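Local coordinates for protein probable 2-hydroxyhepta-2,4-diene-1,7-dioate isomerase (Thermus thermophilus, PDB 2DFU) that probably acts as a metal-dependent isomerase of the fumarylacetoacetate hydrolase family, perhaps on 2-hydroxyhepta-2,4-diene-1,7-dioate, at residues Tyr140-Asp145 / Val244-Val249; Pro76-Lys81 / Ser211-Phe216; Leu193-His198 / Gly228-Val233; Leu111-Glu116 / Gly234-Gly239; Pro47-Cys52 / Met217-Leu222. All blocks are in the same frame, centred on the assembly; numbering follows the deposited sequence.

Contact 1 (Tyr140-Asp145 / Val244-Val249)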
# COMPACT_ATOMS: atom_id res chain seq x y z
N TYR A 140 2.53 -19.55 4.05
CA TYR A 140 3.18 -18.80 5.11
C TYR A 140 4.66 -18.59 4.84
O TYR A 140 5.33 -19.45 4.28
CB TYR A 140 3.00 -19.56 6.43
CG TYR A 140 1.56 -19.82 6.74
CD1 TYR A 140 0.78 -18.87 7.40
CD2 TYR A 140 0.94 -21.01 6.33
CE1 TYR A 140 -0.58 -19.08 7.63
CE2 TYR A 140 -0.42 -21.23 6.55
CZ TYR A 140 -1.17 -20.25 7.20
OH TYR A 140 -2.51 -20.43 7.40
N THR A 141 5.17 -17.43 5.23
CA THR A 141 6.57 -17.13 5.03
C THR A 141 7.07 -16.37 6.24
O THR A 141 6.35 -16.20 7.22
CB THR A 141 6.80 -16.34 3.70
OG1 THR A 141 8.20 -16.28 3.43
CG2 THR A 141 6.23 -14.93 3.79
N VAL A 142 8.31 -15.90 6.19
CA VAL A 142 8.89 -15.19 7.32
C VAL A 142 9.20 -13.75 6.96
O VAL A 142 9.42 -13.43 5.79
CB VAL A 142 10.20 -15.89 7.77
CG1 VAL A 142 10.65 -15.34 9.11
CG2 VAL A 142 9.98 -17.40 7.84
N ALA A 143 9.22 -12.88 7.96
CA ALA A 143 9.52 -11.48 7.71
C ALA A 143 10.24 -10.84 8.88
O ALA A 143 10.25 -11.36 9.99
CB ALA A 143 8.24 -10.71 7.44
N VAL A 144 10.86 -9.70 8.60
CA VAL A 144 11.50 -8.91 9.63
C VAL A 144 10.84 -7.55 9.45
O VAL A 144 11.01 -6.91 8.42
CB VAL A 144 13.01 -8.76 9.42
CG1 VAL A 144 13.54 -7.71 10.38
CG2 VAL A 144 13.71 -10.07 9.63
N ASP A 145 10.08 -7.12 10.45
CA ASP A 145 9.41 -5.83 10.39
C ASP A 145 10.40 -4.79 10.91
O ASP A 145 10.48 -4.55 12.12
CB ASP A 145 8.14 -5.88 11.24
CG ASP A 145 7.46 -4.53 11.41
OD1 ASP A 145 7.89 -3.55 10.75
OD2 ASP A 145 6.50 -4.43 12.20
N VAL A 244 15.78 -15.12 10.95
CA VAL A 244 14.53 -15.47 11.60
C VAL A 244 14.05 -16.86 11.19
O VAL A 244 13.75 -17.12 10.03
CB VAL A 244 13.46 -14.44 11.24
CG1 VAL A 244 12.16 -14.75 12.00
CG2 VAL A 244 13.93 -13.05 11.62
N ALA A 245 14.03 -17.80 12.12
CA ALA A 245 13.64 -19.16 11.79
C ALA A 245 12.23 -19.46 12.29
O ALA A 245 11.90 -19.20 13.44
CB ALA A 245 14.63 -20.14 12.40
N VAL A 246 11.40 -19.98 11.39
CA VAL A 246 10.03 -20.34 11.71
C VAL A 246 9.90 -21.81 11.39
O VAL A 246 10.10 -22.23 10.25
CB VAL A 246 9.02 -19.53 10.86
CG1 VAL A 246 7.60 -20.03 11.11
CG2 VAL A 246 9.12 -18.05 11.20
N GLU A 247 9.59 -22.61 12.41
CA GLU A 247 9.47 -24.04 12.24
C GLU A 247 8.43 -24.40 11.18
O GLU A 247 7.34 -23.84 11.15
CB GLU A 247 9.12 -24.71 13.57
CG GLU A 247 10.34 -24.95 14.47
CD GLU A 247 9.97 -25.57 15.81
OE1 GLU A 247 9.11 -26.48 15.83
OE2 GLU A 247 10.55 -25.16 16.84
N GLY A 248 8.80 -25.33 10.31
CA GLY A 248 7.91 -25.77 9.26
C GLY A 248 7.84 -24.83 8.07
O GLY A 248 7.25 -25.17 7.05
N VAL A 249 8.43 -23.64 8.20
CA VAL A 249 8.40 -22.70 7.09
C VAL A 249 9.77 -22.53 6.47
O VAL A 249 10.00 -22.90 5.31
CB VAL A 249 7.87 -21.32 7.52
CG1 VAL A 249 7.86 -20.37 6.34
CG2 VAL A 249 6.46 -21.48 8.09

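Contact 2 (Pro76-Lys81 / Ser211-Phe216)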
# COMPACT_ATOMS: atom_id res chain seq x y z
N PRO A 76 -7.38 -6.20 16.81
CA PRO A 76 -6.01 -6.16 16.30
C PRO A 76 -5.64 -4.74 15.86
O PRO A 76 -6.39 -4.11 15.12
CB PRO A 76 -6.06 -7.12 15.11
CG PRO A 76 -7.17 -8.07 15.46
CD PRO A 76 -8.21 -7.14 16.04
N GLY A 77 -4.52 -4.23 16.34
CA GLY A 77 -4.08 -2.91 15.93
C GLY A 77 -3.42 -3.13 14.58
O GLY A 77 -2.67 -4.09 14.42
N LEU A 78 -3.69 -2.26 13.60
CA LEU A 78 -3.12 -2.45 12.27
C LEU A 78 -2.36 -1.26 11.71
O LEU A 78 -2.59 -0.11 12.09
CB LEU A 78 -4.22 -2.80 11.28
CG LEU A 78 -5.17 -3.97 11.58
CD1 LEU A 78 -6.33 -3.92 10.60
CD2 LEU A 78 -4.44 -5.30 11.48
N PHE A 79 -1.44 -1.54 10.79
CA PHE A 79 -0.69 -0.50 10.10
C PHE A 79 -0.26 -1.04 8.75
O PHE A 79 -0.18 -2.26 8.55
CB PHE A 79 0.51 0.01 10.92
CG PHE A 79 1.56 -1.03 11.20
CD1 PHE A 79 1.47 -1.83 12.34
CD2 PHE A 79 2.66 -1.17 10.37
CE1 PHE A 79 2.48 -2.76 12.64
CE2 PHE A 79 3.67 -2.09 10.66
CZ PHE A 79 3.58 -2.88 11.79
N LEU A 80 0.00 -0.14 7.81
CA LEU A 80 0.39 -0.53 6.46
C LEU A 80 1.85 -0.30 6.12
O LEU A 80 2.53 0.52 6.73
CB LEU A 80 -0.45 0.23 5.43
CG LEU A 80 -1.97 0.13 5.54
CD1 LEU A 80 -2.61 1.22 4.67
CD2 LEU A 80 -2.45 -1.26 5.09
N LYS A 81 2.32 -1.05 5.13
CA LYS A 81 3.67 -0.92 4.61
C LYS A 81 3.47 -0.93 3.10
O LYS A 81 2.62 -1.66 2.59
CB LYS A 81 4.55 -2.10 5.04
CG LYS A 81 5.05 -2.02 6.48
CD LYS A 81 5.63 -3.35 6.95
CE LYS A 81 7.15 -3.37 7.00
NZ LYS A 81 7.72 -2.71 8.21
N SER A 211 -9.78 -12.30 9.08
CA SER A 211 -11.22 -12.07 9.15
C SER A 211 -11.50 -10.62 9.51
O SER A 211 -12.31 -9.95 8.86
CB SER A 211 -11.85 -12.99 10.20
OG SER A 211 -13.23 -12.71 10.36
N TYR A 212 -10.84 -10.14 10.56
CA TYR A 212 -11.01 -8.78 11.02
C TYR A 212 -10.73 -7.79 9.89
O TYR A 212 -11.56 -6.93 9.58
CB TYR A 212 -10.07 -8.49 12.20
CG TYR A 212 -10.16 -7.06 12.68
CD1 TYR A 212 -11.30 -6.58 13.32
CD2 TYR A 212 -9.11 -6.17 12.45
CE1 TYR A 212 -11.39 -5.25 13.72
CE2 TYR A 212 -9.19 -4.84 12.84
CZ TYR A 212 -10.34 -4.39 13.48
OH TYR A 212 -10.41 -3.07 13.87
N ILE A 213 -9.56 -7.92 9.27
CA ILE A 213 -9.19 -7.05 8.17
C ILE A 213 -10.25 -7.04 7.08
O ILE A 213 -10.63 -5.99 6.59
CB ILE A 213 -7.83 -7.47 7.55
CG1 ILE A 213 -6.71 -7.28 8.57
CG2 ILE A 213 -7.55 -6.66 6.29
CD1 ILE A 213 -5.40 -7.94 8.16
N SER A 214 -10.74 -8.23 6.71
CA SER A 214 -11.73 -8.36 5.64
C SER A 214 -13.08 -7.70 5.90
O SER A 214 -13.88 -7.56 4.97
CB SER A 214 -11.97 -9.84 5.31
OG SER A 214 -12.70 -10.49 6.33
N THR A 215 -13.34 -7.29 7.13
CA THR A 215 -14.62 -6.65 7.43
C THR A 215 -14.69 -5.22 6.89
O THR A 215 -15.77 -4.65 6.79
CB THR A 215 -14.91 -6.60 8.96
OG1 THR A 215 -13.97 -5.74 9.60
CG2 THR A 215 -14.81 -7.98 9.56
N PHE A 216 -13.55 -4.65 6.52
CA PHE A 216 -13.54 -3.28 6.01
C PHE A 216 -12.55 -3.09 4.86
O PHE A 216 -12.66 -2.13 4.10
CB PHE A 216 -13.21 -2.31 7.15
CG PHE A 216 -11.79 -2.41 7.64
CD1 PHE A 216 -10.79 -1.63 7.07
CD2 PHE A 216 -11.46 -3.28 8.67
CE1 PHE A 216 -9.46 -1.72 7.51
CE2 PHE A 216 -10.14 -3.38 9.13
CZ PHE A 216 -9.14 -2.60 8.54
O HOH W 1 -7.77 -1.84 13.99

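Contact 3 (Leu193-His198 / Gly228-Val233)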
# COMPACT_ATOMS: atom_id res chain seq x y z
N LEU A 193 20.42 -15.75 19.99
CA LEU A 193 18.97 -15.76 20.08
C LEU A 193 18.47 -14.49 20.77
O LEU A 193 18.92 -14.17 21.87
CB LEU A 193 18.49 -16.99 20.85
CG LEU A 193 16.99 -17.15 21.10
CD1 LEU A 193 16.28 -17.39 19.78
CD2 LEU A 193 16.75 -18.31 22.05
N ARG A 194 17.54 -13.78 20.14
CA ARG A 194 17.02 -12.55 20.72
C ARG A 194 15.52 -12.62 20.96
O ARG A 194 15.00 -11.98 21.87
CB ARG A 194 17.36 -11.36 19.82
CG ARG A 194 18.84 -11.27 19.44
CD ARG A 194 19.72 -11.12 20.68
NE ARG A 194 20.36 -9.81 20.74
CZ ARG A 194 21.56 -9.52 20.24
NH1 ARG A 194 22.29 -10.46 19.64
NH2 ARG A 194 22.04 -8.29 20.33
N GLN A 195 14.83 -13.40 20.13
CA GLN A 195 13.38 -13.54 20.24
C GLN A 195 12.95 -15.00 20.10
O GLN A 195 13.53 -15.75 19.32
CB GLN A 195 12.67 -12.74 19.15
CG GLN A 195 12.89 -11.24 19.15
CD GLN A 195 11.98 -10.54 18.14
OE1 GLN A 195 12.17 -10.64 16.93
NE2 GLN A 195 10.96 -9.85 18.64
N GLU A 196 11.93 -15.37 20.86
CA GLU A 196 11.39 -16.72 20.81
C GLU A 196 9.93 -16.69 21.23
O GLU A 196 9.61 -16.36 22.37
CB GLU A 196 12.16 -17.67 21.75
CG GLU A 196 11.71 -19.12 21.63
CD GLU A 196 12.56 -20.08 22.45
OE1 GLU A 196 12.51 -20.00 23.70
OE2 GLU A 196 13.28 -20.91 21.85
N GLY A 197 9.04 -17.02 20.30
CA GLY A 197 7.63 -17.02 20.61
C GLY A 197 6.92 -18.19 19.98
O GLY A 197 7.24 -18.60 18.87
N HIS A 198 5.96 -18.74 20.71
CA HIS A 198 5.16 -19.86 20.21
C HIS A 198 3.90 -19.19 19.67
O HIS A 198 3.28 -18.40 20.38
CB HIS A 198 4.83 -20.81 21.37
CG HIS A 198 4.24 -22.11 20.94
ND1 HIS A 198 3.95 -23.13 21.83
CD2 HIS A 198 3.89 -22.58 19.72
CE1 HIS A 198 3.45 -24.16 21.17
NE2 HIS A 198 3.40 -23.85 19.89
N GLY A 228 2.50 -9.84 13.88
CA GLY A 228 3.05 -9.42 15.17
C GLY A 228 4.37 -10.08 15.53
O GLY A 228 4.79 -11.05 14.90
N THR A 229 5.04 -9.56 16.56
CA THR A 229 6.34 -10.10 16.96
C THR A 229 6.44 -10.41 18.45
O THR A 229 5.83 -9.73 19.28
CB THR A 229 7.47 -9.10 16.56
OG1 THR A 229 8.74 -9.73 16.71
CG2 THR A 229 7.41 -7.86 17.44
N PRO A 230 7.20 -11.45 18.82
CA PRO A 230 7.39 -11.85 20.22
C PRO A 230 8.25 -10.82 20.96
O PRO A 230 8.60 -9.78 20.40
CB PRO A 230 8.11 -13.19 20.11
CG PRO A 230 7.71 -13.70 18.75
CD PRO A 230 7.78 -12.45 17.91
N GLU A 231 8.58 -11.11 22.22
CA GLU A 231 9.42 -10.20 22.99
C GLU A 231 10.85 -10.35 22.48
O GLU A 231 11.16 -11.29 21.76
CB GLU A 231 9.38 -10.54 24.48
CG GLU A 231 8.02 -10.39 25.14
CD GLU A 231 8.09 -10.44 26.65
OE1 GLU A 231 8.47 -9.41 27.26
OE2 GLU A 231 7.80 -11.51 27.23
N GLY A 232 11.71 -9.41 22.86
CA GLY A 232 13.09 -9.47 22.43
C GLY A 232 13.45 -8.43 21.39
O GLY A 232 14.55 -8.45 20.84
N VAL A 233 12.52 -7.52 21.12
CA VAL A 233 12.77 -6.46 20.14
C VAL A 233 13.94 -5.62 20.63
O VAL A 233 13.87 -5.00 21.70
CB VAL A 233 11.52 -5.56 19.96
CG1 VAL A 233 11.88 -4.35 19.09
CG2 VAL A 233 10.39 -6.35 19.31
O HOH W 2 11.14 -13.51 23.11

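Contact 4 (Leu111-Glu116 / Gly234-Gly239)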
# COMPACT_ATOMS: atom_id res chain seq x y z
N LEU A 111 16.87 2.14 15.02
CA LEU A 111 16.38 1.07 14.16
C LEU A 111 16.29 -0.23 14.96
O LEU A 111 17.27 -0.65 15.58
CB LEU A 111 17.34 0.87 12.98
CG LEU A 111 16.74 0.15 11.77
CD1 LEU A 111 15.71 1.07 11.10
CD2 LEU A 111 17.84 -0.22 10.79
N HIS A 112 15.11 -0.85 14.94
CA HIS A 112 14.88 -2.09 15.67
C HIS A 112 14.37 -3.23 14.79
O HIS A 112 13.74 -3.00 13.76
CB HIS A 112 13.87 -1.86 16.79
CG HIS A 112 14.41 -1.07 17.95
ND1 HIS A 112 14.82 0.24 17.83
CD2 HIS A 112 14.60 -1.41 19.25
CE1 HIS A 112 15.23 0.68 19.01
NE2 HIS A 112 15.10 -0.30 19.88
N TYR A 113 14.65 -4.46 15.23
CA TYR A 113 14.22 -5.67 14.51
C TYR A 113 13.03 -6.34 15.20
O TYR A 113 12.90 -6.30 16.42
CB TYR A 113 15.37 -6.67 14.41
CG TYR A 113 16.02 -7.01 15.74
CD1 TYR A 113 15.46 -7.96 16.60
CD2 TYR A 113 17.19 -6.37 16.14
CE1 TYR A 113 16.05 -8.25 17.84
CE2 TYR A 113 17.79 -6.65 17.37
CZ TYR A 113 17.22 -7.58 18.22
OH TYR A 113 17.81 -7.82 19.44
N GLU A 114 12.18 -6.97 14.40
CA GLU A 114 11.00 -7.67 14.89
C GLU A 114 10.73 -8.85 13.94
O GLU A 114 10.22 -8.65 12.84
CB GLU A 114 9.79 -6.72 14.91
CG GLU A 114 9.89 -5.59 15.94
CD GLU A 114 8.76 -4.56 15.83
OE1 GLU A 114 7.71 -4.86 15.22
OE2 GLU A 114 8.92 -3.44 16.36
N GLY A 115 11.08 -10.07 14.37
CA GLY A 115 10.85 -11.24 13.54
C GLY A 115 9.38 -11.62 13.58
O GLY A 115 8.77 -11.58 14.65
N GLU A 116 8.80 -12.01 12.45
CA GLU A 116 7.37 -12.34 12.43
C GLU A 116 6.95 -13.38 11.41
O GLU A 116 7.60 -13.57 10.38
CB GLU A 116 6.55 -11.07 12.17
CG GLU A 116 6.78 -9.94 13.16
CD GLU A 116 5.94 -8.71 12.85
OE1 GLU A 116 4.92 -8.85 12.15
OE2 GLU A 116 6.29 -7.61 13.31
N GLY A 234 15.02 -5.61 19.85
CA GLY A 234 16.21 -4.85 20.24
C GLY A 234 16.73 -3.91 19.17
O GLY A 234 16.21 -3.86 18.05
N ALA A 235 17.78 -3.17 19.50
CA ALA A 235 18.37 -2.21 18.59
C ALA A 235 19.31 -2.84 17.57
O ALA A 235 20.02 -3.80 17.88
CB ALA A 235 19.12 -1.13 19.38
N LEU A 236 19.30 -2.31 16.36
CA LEU A 236 20.15 -2.80 15.29
C LEU A 236 21.33 -1.87 15.07
O LEU A 236 21.32 -0.72 15.50
CB LEU A 236 19.36 -2.90 13.99
CG LEU A 236 18.39 -4.06 13.84
CD1 LEU A 236 17.36 -3.75 12.75
CD2 LEU A 236 19.17 -5.33 13.52
N ARG A 237 22.34 -2.38 14.39
CA ARG A 237 23.52 -1.60 14.06
C ARG A 237 23.98 -2.00 12.68
O ARG A 237 23.74 -3.12 12.23
CB ARG A 237 24.66 -1.88 15.05
CG ARG A 237 24.56 -1.18 16.39
CD ARG A 237 25.71 -1.63 17.29
NE ARG A 237 25.73 -0.94 18.58
CZ ARG A 237 26.48 -1.32 19.62
NH1 ARG A 237 27.27 -2.38 19.52
NH2 ARG A 237 26.43 -0.63 20.76
N PRO A 238 24.64 -1.07 11.97
CA PRO A 238 25.13 -1.38 10.62
C PRO A 238 25.96 -2.67 10.69
O PRO A 238 26.73 -2.87 11.62
CB PRO A 238 25.99 -0.17 10.29
CG PRO A 238 25.22 0.95 10.95
CD PRO A 238 24.84 0.35 12.29
N GLY A 239 25.77 -3.55 9.71
CA GLY A 239 26.53 -4.78 9.72
C GLY A 239 25.90 -5.95 10.45
O GLY A 239 26.38 -7.08 10.34
O HOH W 3 19.75 1.25 16.45
O HOH W 4 19.77 -5.95 19.92

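Contact 5 (Pro47-Cys52 / Met217-Leu222)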
# COMPACT_ATOMS: atom_id res chain seq x y z
N PRO A 47 2.43 -8.31 -3.55
CA PRO A 47 1.31 -7.66 -2.87
C PRO A 47 0.85 -6.30 -3.36
O PRO A 47 1.66 -5.46 -3.74
CB PRO A 47 1.79 -7.58 -1.42
CG PRO A 47 3.25 -7.33 -1.59
CD PRO A 47 3.63 -8.32 -2.68
N THR A 48 -0.46 -6.08 -3.36
CA THR A 48 -1.01 -4.80 -3.75
C THR A 48 -0.84 -3.93 -2.50
O THR A 48 -0.83 -2.70 -2.58
CB THR A 48 -2.51 -4.88 -4.10
OG1 THR A 48 -3.26 -5.26 -2.93
CG2 THR A 48 -2.74 -5.89 -5.22
N LYS A 49 -0.71 -4.59 -1.36
CA LYS A 49 -0.53 -3.89 -0.08
C LYS A 49 -0.09 -4.87 1.01
O LYS A 49 -0.26 -6.08 0.87
CB LYS A 49 -1.83 -3.20 0.34
CG LYS A 49 -3.01 -4.13 0.51
CD LYS A 49 -4.27 -3.34 0.86
CE LYS A 49 -5.47 -4.26 1.04
NZ LYS A 49 -5.80 -4.94 -0.23
N ILE A 50 0.48 -4.34 2.08
CA ILE A 50 0.96 -5.16 3.19
C ILE A 50 0.34 -4.67 4.49
O ILE A 50 0.60 -3.55 4.93
CB ILE A 50 2.50 -5.08 3.27
CG1 ILE A 50 3.09 -5.64 1.97
CG2 ILE A 50 3.01 -5.86 4.48
CD1 ILE A 50 4.44 -5.06 1.62
N VAL A 51 -0.51 -5.50 5.09
CA VAL A 51 -1.20 -5.15 6.33
C VAL A 51 -0.48 -5.78 7.52
O VAL A 51 -0.21 -6.99 7.52
CB VAL A 51 -2.67 -5.62 6.29
CG1 VAL A 51 -3.42 -5.08 7.48
CG2 VAL A 51 -3.33 -5.15 4.99
N CYS A 52 -0.17 -4.98 8.53
CA CYS A 52 0.55 -5.51 9.68
C CYS A 52 -0.16 -5.34 11.01
O CYS A 52 -0.85 -4.36 11.24
CB CYS A 52 1.92 -4.85 9.76
SG CYS A 52 2.67 -4.59 8.15
N MET A 217 -11.60 -4.00 4.75
CA MET A 217 -10.57 -3.92 3.72
C MET A 217 -10.45 -5.23 2.95
O MET A 217 -10.14 -6.27 3.53
CB MET A 217 -9.22 -3.57 4.37
CG MET A 217 -7.99 -3.77 3.50
SD MET A 217 -6.46 -3.31 4.38
CE MET A 217 -6.43 -1.53 4.09
N THR A 218 -10.70 -5.19 1.65
CA THR A 218 -10.60 -6.40 0.84
C THR A 218 -9.14 -6.77 0.62
O THR A 218 -8.33 -5.94 0.20
CB THR A 218 -11.27 -6.21 -0.54
OG1 THR A 218 -12.69 -6.07 -0.36
CG2 THR A 218 -11.02 -7.41 -1.43
N LEU A 219 -8.80 -8.01 0.95
CA LEU A 219 -7.44 -8.49 0.77
C LEU A 219 -7.38 -9.15 -0.59
O LEU A 219 -8.22 -10.00 -0.91
CB LEU A 219 -7.09 -9.50 1.87
CG LEU A 219 -6.78 -8.86 3.22
CD1 LEU A 219 -6.73 -9.93 4.31
CD2 LEU A 219 -5.46 -8.10 3.13
N GLU A 220 -6.40 -8.75 -1.39
CA GLU A 220 -6.23 -9.29 -2.74
C GLU A 220 -5.29 -10.48 -2.79
O GLU A 220 -4.49 -10.69 -1.87
CB GLU A 220 -5.67 -8.21 -3.68
CG GLU A 220 -6.61 -7.05 -3.97
CD GLU A 220 -7.84 -7.48 -4.74
OE1 GLU A 220 -7.68 -8.14 -5.79
OE2 GLU A 220 -8.97 -7.17 -4.30
N PRO A 221 -5.38 -11.29 -3.86
CA PRO A 221 -4.49 -12.44 -3.96
C PRO A 221 -3.05 -11.93 -3.92
O PRO A 221 -2.73 -10.91 -4.53
CB PRO A 221 -4.85 -13.04 -5.31
CG PRO A 221 -6.31 -12.72 -5.43
CD PRO A 221 -6.36 -11.29 -4.95
N LEU A 222 -2.21 -12.64 -3.17
CA LEU A 222 -0.80 -12.33 -2.99
C LEU A 222 -0.50 -11.13 -2.07
O LEU A 222 0.66 -10.71 -1.96
CB LEU A 222 -0.11 -12.17 -4.35
CG LEU A 222 -0.28 -13.42 -5.24
CD1 LEU A 222 0.51 -13.25 -6.54
CD2 LEU A 222 0.21 -14.65 -4.50

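Contact 1 (Tyr140-Asp145 / Val244-Val249)
Val142 faces Val244 and Val246 where strand 140-144 runs nearly antiparallel to strand 244-246, at 157°, with the short axes 7.6 Å apart at their closest. No hydrogen bond spans this gap, so apolar side chains do the joining. Val142 points both methyls at the other strand, each finding its own partner. The torsion that sets CG1 anti to the backbone N (chi1 -168°) brings this methyl to Val244 CG1 at 3.3 Å, closer than usual for two carbons. Its CG2 meets Val246 CG2 at 3.5 Å, these two side chains running past each other in opposite senses. Farther along, Val144 CG2 touches Val244 CG2 at 3.6 Å. Such spacing marks two sheets stacked face to face in the core of the fumarylacetoacetate hydrolase fold: strand 137-148 pairs with 111-121 and 168-175, whereas strand 241-246 lies between 250-259 and 184-189. Compact beta-branched valines suit both layers, since they favour extended backbones and fill the seam without polar ends; Leu252 adds to it beside Val142 and Val144. Cutting Val142 back to an alanine would probably open a gap against Val244 CG1 and Val246 CG2, which would lose the methyls that meet them. After Val246 the chain reverses in a type II turn, closed by Val249 N to Val246 O at 3.0 Å, and Gly248 takes its positive-phi corner comfortably. The turn returns Val249 to the seam, where CG1 settles 3.4 Å from Tyr140 O and also touches Thr141 CA. Thr141 points its own side chain the other way, and OG1 bonds to Trp173 O.

Contact 2 (Pro76-Lys81 / Ser211-Phe216)
Pro76, just before strand 78-81, and Leu78, its first residue, pack against Tyr212, Ile213 and Phe216 on and after helix 206-214, a strand-against-helix contact in the fumarylacetoacetate hydrolase domain. The aromatic contacts come first. Pro76 sets its CD over one face of Tyr212 in a CH-pi interaction: CD stands 3.9 Å from the ring centroid and 13° off the normal, almost above the centre. Proline suits this place because its CD carbon, bonded to nitrogen, carries somewhat polarised hydrogens that a pi face receives well. Tyr212 can offer that face because CG is anti to the backbone N (chi1 177°), which sends the ring out from the helix to the strand.

The apolar contacts gather on one methyl of Leu78. Its CD1 lies at the edge of the Tyr212 ring, 3.7 Å from CE2, and at the edge of Phe216 as well, where CZ is equally near. Ile213 CG1 approaches the same methyl at 3.9 Å, so a slim branched leucine tip fits between two ring edges and an aliphatic chain. Phe216 also packs on Phe107 of the second subunit, which brings this cluster to the dimer interface.

The polar bonds are of two kinds, those within 211-216 and one water bridge. The carbonyl of Tyr212 accepts from both Thr215 N and Thr215 OG1, the hydroxyl coming in the carbonyl plane, while Ser214 OG bonds to Ser211 O; both hydroxyls thus reach back to carbonyls three residues earlier. Across the contact one water joins the two sides, donating to Pro76 O at 2.9 Å and bonding to Tyr212 OH at 2.9 Å.

Contact 3 (Leu193-His198 / Gly228-Val233)
The side chain of Gln195 crosses that of Thr229 at about a right angle, and its amide ends on the hydroxyl. NE2 gives a hydrogen bond of 2.9 Å to Thr229 OG1, bent to 143° at the hydrogen and with the oxygen tilted 25° out of the amide plane. The bond from NE2 to Glu231 O is weak. The other end of the amide is also held: OE1 takes hydrogen bonds from Gly115 N and Thr187 OG1, which fixes the flip of the group, and Thr229 OG1 bonds in turn to Gly115 O. A glutamine fits here because it can donate on one side and accept on the other. Its backbone lies in a classic beta bulge, Arg194 and Gln195 together facing Thr187, on the outermost strand, 192-198, of a five-stranded sheet. Beyond the amide, backbones come very close. Gly232 CA sits 3.2 Å from Arg194 O in a CA-H...O contact, a place with no room for a beta carbon. Pro230 rests CB and CG against the bare backbone of Gly197, CG to CA 3.8 Å. A water completes the join, accepting from Glu196 N and donating to Glu231 O at 2.6 Å.

Contact 4 (Leu111-Glu116 / Gly234-Gly239)
Leu236 N donates to Leu111 O at 2.7 Å, with 159° at the hydrogen, and Tyr113 N donates to Gly234 O at a longer 3.3 Å. Together these bonds frame a single antiparallel bridge in which His112 and Ala235 form the non-hydrogen-bonded pair. The bridge ties the first residues of strand 111-121, a strand that pairs with 137-148 and 224-226 in the fumarylacetoacetate hydrolase domain, to the loop that leads into strand 241-246. Two waters reinforce it: one donates to both Leu111 O and Leu236 O, and the other links Ala235 O to Tyr113 OH.

Two rings bracket Gly234 and Ala235. His112 lies with one face over the backbone, Ala235 CA standing 4.0 Å from the ring centroid in a CH-pi contact, while its ND1 is occupied by Glu110 O. Tyr113 has CG between the backbone N and the carbonyl carbon (chi1 53°), and this folds the ring back over the partner chain. Gly234 O then lies 3.2 Å above the ring plane, offset toward its rim. A glycine suits this point because a beta carbon would run into the Tyr113 hydroxyl. The phenol suits its own place too: the flat ring lets the glycine backbone lie close, and its hydroxyl meets the bridging water.

Leu236 points into the contact and packs also on Ile146 and Leu242. Its CD1 reaches Leu111 CD2 at 4.1 Å and lies against the backbone of His112. CG sits at the edge of the Tyr113 ring, and CD2 comes within 3.4 Å of Tyr113 CD2.

Contact 5 (Pro47-Cys52 / Met217-Leu222)
The ammonium of Lys49 is gripped from two directions: NZ bonds to Thr218 O at 2.8 Å, lying in the carbonyl plane, and forms a salt bridge with Asp223 just beyond the loop. That loop, 217-222, carries the chain from helix 206-214 to strand 224-226, which pairs in parallel with strand 50-53 in the fumarylacetoacetate hydrolase domain. Asp223 organises the group further, bonding to Thr48 OG1 and Glu220 N. The Lys49 chain runs extended until a bend at its last torsion (chi4 -64°) turns the nitrogen to the carbonyl. A lysine is apt because its long aliphatic part can run alongside Met217 before delivering the charge: CE lies 3.6 Å from Met217 CG, the two chains passing in opposite senses. A leucine here would probably leave Thr218 O without this donor and Asp223 without its positive partner. Glu220 directs its own charge elsewhere, to Arg124, while its CB rests against Thr48. Thr218 OG1 reaches Asp165 of the second subunit, so the loop also contributes to the dimer interface. Deeper in, Val51 touches both Met217 and Leu219 with CG2, Leu219 CD2 lying at 4.1 Å; the unbranched methionine chain slides past the valine so that its sulfur does the touching. At this spot Met217 SD is 3.7 Å from Val51 CG2.

Contacts 1 and 4 meet on neighbouring strands, Asp145 N lying 2.8 Å from Glu114 O. This gathers Glu114, Glu116 and Asp145, an acidic cluster consistent with the metal site of fumarylacetoacetate hydrolase relatives. Contact 2 supplies Lys81, whose NZ forms a salt bridge with Asp145 OD1 at 2.7 Å. Contact 3 adjoins contact 4: Gln195 and Thr229 hold both backbone sides of Gly115, between the two glutamates, with Gln195 OE1 2.8 Å from Gly115 N. Contact 5 adjoins contact 2, their centres about 10 Å apart, through paired strands 50-53 and 78-81, and both reach the second subunit. Contacts 3 and 5 lie on opposite sides of the chain's centre.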